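Local structure of Efb homologous protein (Staphylococcus aureus subsp. aureus Mu50, 2NOJ) at residues K47-V52 with R68-V73. The protein probably binds complement C3 and dampens complement activation, as the related staphylococcal Efb does. The protein carries 1 engineered substitution. Residues are numbered along the deposited sequence; the frame is centred on the assembly and turned at random.
Sequences KAQRAV and RQIDLV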
loop_
_atom_site.group_PDB
_atom_site.type_symbol
_atom_site.label_atom_id
_atom_site.label_comp_id
_atom_site.label_asym_id
_atom_site.label_seq_id
_atom_site.Cartn_x
_atom_site.Cartn_y
_atom_site.Cartn_z
ATOM N N LYS B 47 -3.754 15.163 -7.426
ATOM C CA LYS B 47 -2.728 16.136 -7.071
ATOM C C LYS B 47 -3.175 17.081 -5.945
ATOM O O LYS B 47 -2.392 17.401 -5.054
ATOM C CB LYS B 47 -2.313 16.941 -8.313
ATOM C CG LYS B 47 -1.234 17.982 -8.033
ATOM C CD LYS B 47 -0.900 18.782 -9.281
ATOM C CE LYS B 47 0.152 19.844 -9.007
ATOM N NZ LYS B 47 0.510 20.590 -10.263
ATOM N N ALA B 48 -4.435 17.505 -5.983
ATOM C CA ALA B 48 -4.968 18.401 -4.964
ATOM C C ALA B 48 -5.125 17.707 -3.602
ATOM O O ALA B 48 -4.768 18.274 -2.554
ATOM C CB ALA B 48 -6.308 18.981 -5.423
ATOM N N GLN B 49 -5.632 16.479 -3.603
ATOM C CA GLN B 49 -5.822 15.776 -2.330
ATOM C C GLN B 49 -4.500 15.470 -1.598
ATOM O O GLN B 49 -4.410 15.607 -0.366
ATOM C CB GLN B 49 -6.604 14.472 -2.543
ATOM C CG GLN B 49 -6.893 13.742 -1.265
ATOM C CD GLN B 49 -7.799 14.542 -0.342
ATOM O OE1 GLN B 49 -8.974 14.746 -0.638
ATOM N NE2 GLN B 49 -7.253 14.997 0.782
ATOM N N ARG B 50 -3.493 15.055 -2.370
ATOM C CA ARG B 50 -2.182 14.718 -1.834
ATOM C C ARG B 50 -1.521 15.985 -1.324
ATOM O O ARG B 50 -0.910 15.987 -0.261
ATOM C CB ARG B 50 -1.315 14.067 -2.917
ATOM C CG ARG B 50 -0.030 13.392 -2.412
ATOM C CD ARG B 50 0.672 12.642 -3.552
ATOM N NE ARG B 50 1.463 11.503 -3.085
ATOM C CZ ARG B 50 2.780 11.523 -2.879
ATOM N NH1 ARG B 50 3.481 12.633 -3.099
ATOM N NH2 ARG B 50 3.400 10.427 -2.456
ATOM N N ALA B 51 -1.642 17.075 -2.067
ATOM C CA ALA B 51 -1.034 18.318 -1.613
ATOM C C ALA B 51 -1.543 18.634 -0.199
ATOM O O ALA B 51 -0.758 18.830 0.729
ATOM C CB ALA B 51 -1.371 19.448 -2.572
ATOM N N VAL B 52 -2.863 18.673 -0.047
ATOM C CA VAL B 52 -3.500 18.954 1.244
ATOM C C VAL B 52 -3.052 17.950 2.322
ATOM O O VAL B 52 -2.736 18.335 3.447
ATOM C CB VAL B 52 -5.026 18.889 1.100
ATOM C CG1 VAL B 52 -5.678 18.854 2.465
ATOM C CG2 VAL B 52 -5.514 20.055 0.246
ATOM N N ARG B 68 -12.053 21.478 2.225
ATOM C CA ARG B 68 -13.462 21.728 1.952
ATOM C C ARG B 68 -13.696 21.957 0.458
ATOM O O ARG B 68 -14.623 21.397 -0.136
ATOM C CB ARG B 68 -13.932 22.938 2.767
ATOM C CG ARG B 68 -15.426 23.029 2.962
ATOM C CD ARG B 68 -15.920 24.462 2.855
ATOM N NE ARG B 68 -17.372 24.520 3.037
ATOM C CZ ARG B 68 -18.132 25.578 2.773
ATOM N NH1 ARG B 68 -17.609 26.711 2.304
ATOM N NH2 ARG B 68 -19.433 25.491 2.983
ATOM N N GLN B 69 -12.851 22.772 -0.158
ATOM C CA GLN B 69 -13.002 23.028 -1.574
ATOM C C GLN B 69 -12.915 21.705 -2.358
ATOM O O GLN B 69 -13.655 21.496 -3.330
ATOM C CB GLN B 69 -11.947 24.041 -2.021
ATOM C CG GLN B 69 -12.083 25.399 -1.331
ATOM C CD GLN B 69 -13.425 26.048 -1.573
ATOM O OE1 GLN B 69 -14.294 25.492 -2.274
ATOM N NE2 GLN B 69 -13.609 27.232 -0.993
ATOM N N ILE B 70 -12.039 20.806 -1.907
ATOM C CA ILE B 70 -11.854 19.499 -2.533
ATOM C C ILE B 70 -13.192 18.769 -2.509
ATOM O O ILE B 70 -13.754 18.409 -3.544
ATOM C CB ILE B 70 -10.863 18.616 -1.727
ATOM C CG1 ILE B 70 -9.465 19.225 -1.714
ATOM C CG2 ILE B 70 -10.850 17.205 -2.278
ATOM C CD1 ILE B 70 -8.744 19.154 -3.014
ATOM N N ASP B 71 -13.683 18.552 -1.301
ATOM C CA ASP B 71 -14.935 17.846 -1.085
ATOM C C ASP B 71 -16.107 18.444 -1.856
ATOM O O ASP B 71 -16.987 17.712 -2.291
ATOM C CB ASP B 71 -15.268 17.818 0.423
ATOM C CG ASP B 71 -14.319 16.904 1.237
ATOM O OD1 ASP B 71 -13.107 16.826 0.924
ATOM O OD2 ASP B 71 -14.785 16.266 2.212
ATOM N N LEU B 72 -16.122 19.766 -2.020
ATOM C CA LEU B 72 -17.222 20.428 -2.719
ATOM C C LEU B 72 -17.242 20.162 -4.209
ATOM O O LEU B 72 -18.305 20.168 -4.842
ATOM C CB LEU B 72 -17.191 21.942 -2.479
ATOM C CG LEU B 72 -17.726 22.382 -1.112
ATOM C CD1 LEU B 72 -17.661 23.898 -0.988
ATOM C CD2 LEU B 72 -19.156 21.893 -0.960
ATOM N N VAL B 73 -16.070 19.931 -4.781
ATOM C CA VAL B 73 -16.015 19.663 -6.205
ATOM C C VAL B 73 -16.414 18.213 -6.422
ATOM O O VAL B 73 -17.145 17.898 -7.358
ATOM C CB VAL B 73 -14.596 19.908 -6.786
ATOM C CG1 VAL B 73 -14.645 19.811 -8.312
ATOM C CG2 VAL B 73 -14.057 21.281 -6.337
#
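Ile70 sets CG1 anti to its carbonyl carbon (chi1 -64°), which turns CG1 toward the facing helix, alongside Val52; a bent chi2 then carries CD1 to Ala48, leaving the CG2 branch for Gln49. Gln49 answers with CG anti to its backbone N and a bend at chi2 (64°) that swings the amide over to the isoleucine. The pairing illustrates how one branched residue can serve two kinds of neighbour. At the end of the long arm, Ile70 CD1 meets Ala48 CB at 3.4 Å; one turn further along, Val52 CG2 lies more loosely beside Ile70 CG1, 4.5 Å away. The shorter branch has a polar neighbour instead, Gln49 OE1, 3.5 Å from Ile70 CG2. That oxygen accepts a hydrogen bond from Gln67 NE2, a nitrogen bonded also to Asp71 OD1, so the amide oxygen is satisfied from the turn preceding Ile70 while it rests against the CG2 methyl. Gln49 also touches the backbone of the other protein's chain in the assembly. Between the segments themselves the contact is thus van der Waals packing, modest in extent at 153 Å² of buried surface. The axes of segments 47-52 and 68-73 come within 10.4 Å and run nearly antiparallel, at 154°, with Gln49 and Ile70 level with each other. Helix 24-39 completes the three-helix bundle, its Phe36 packing on Ala48 and its Val33 on Ile70.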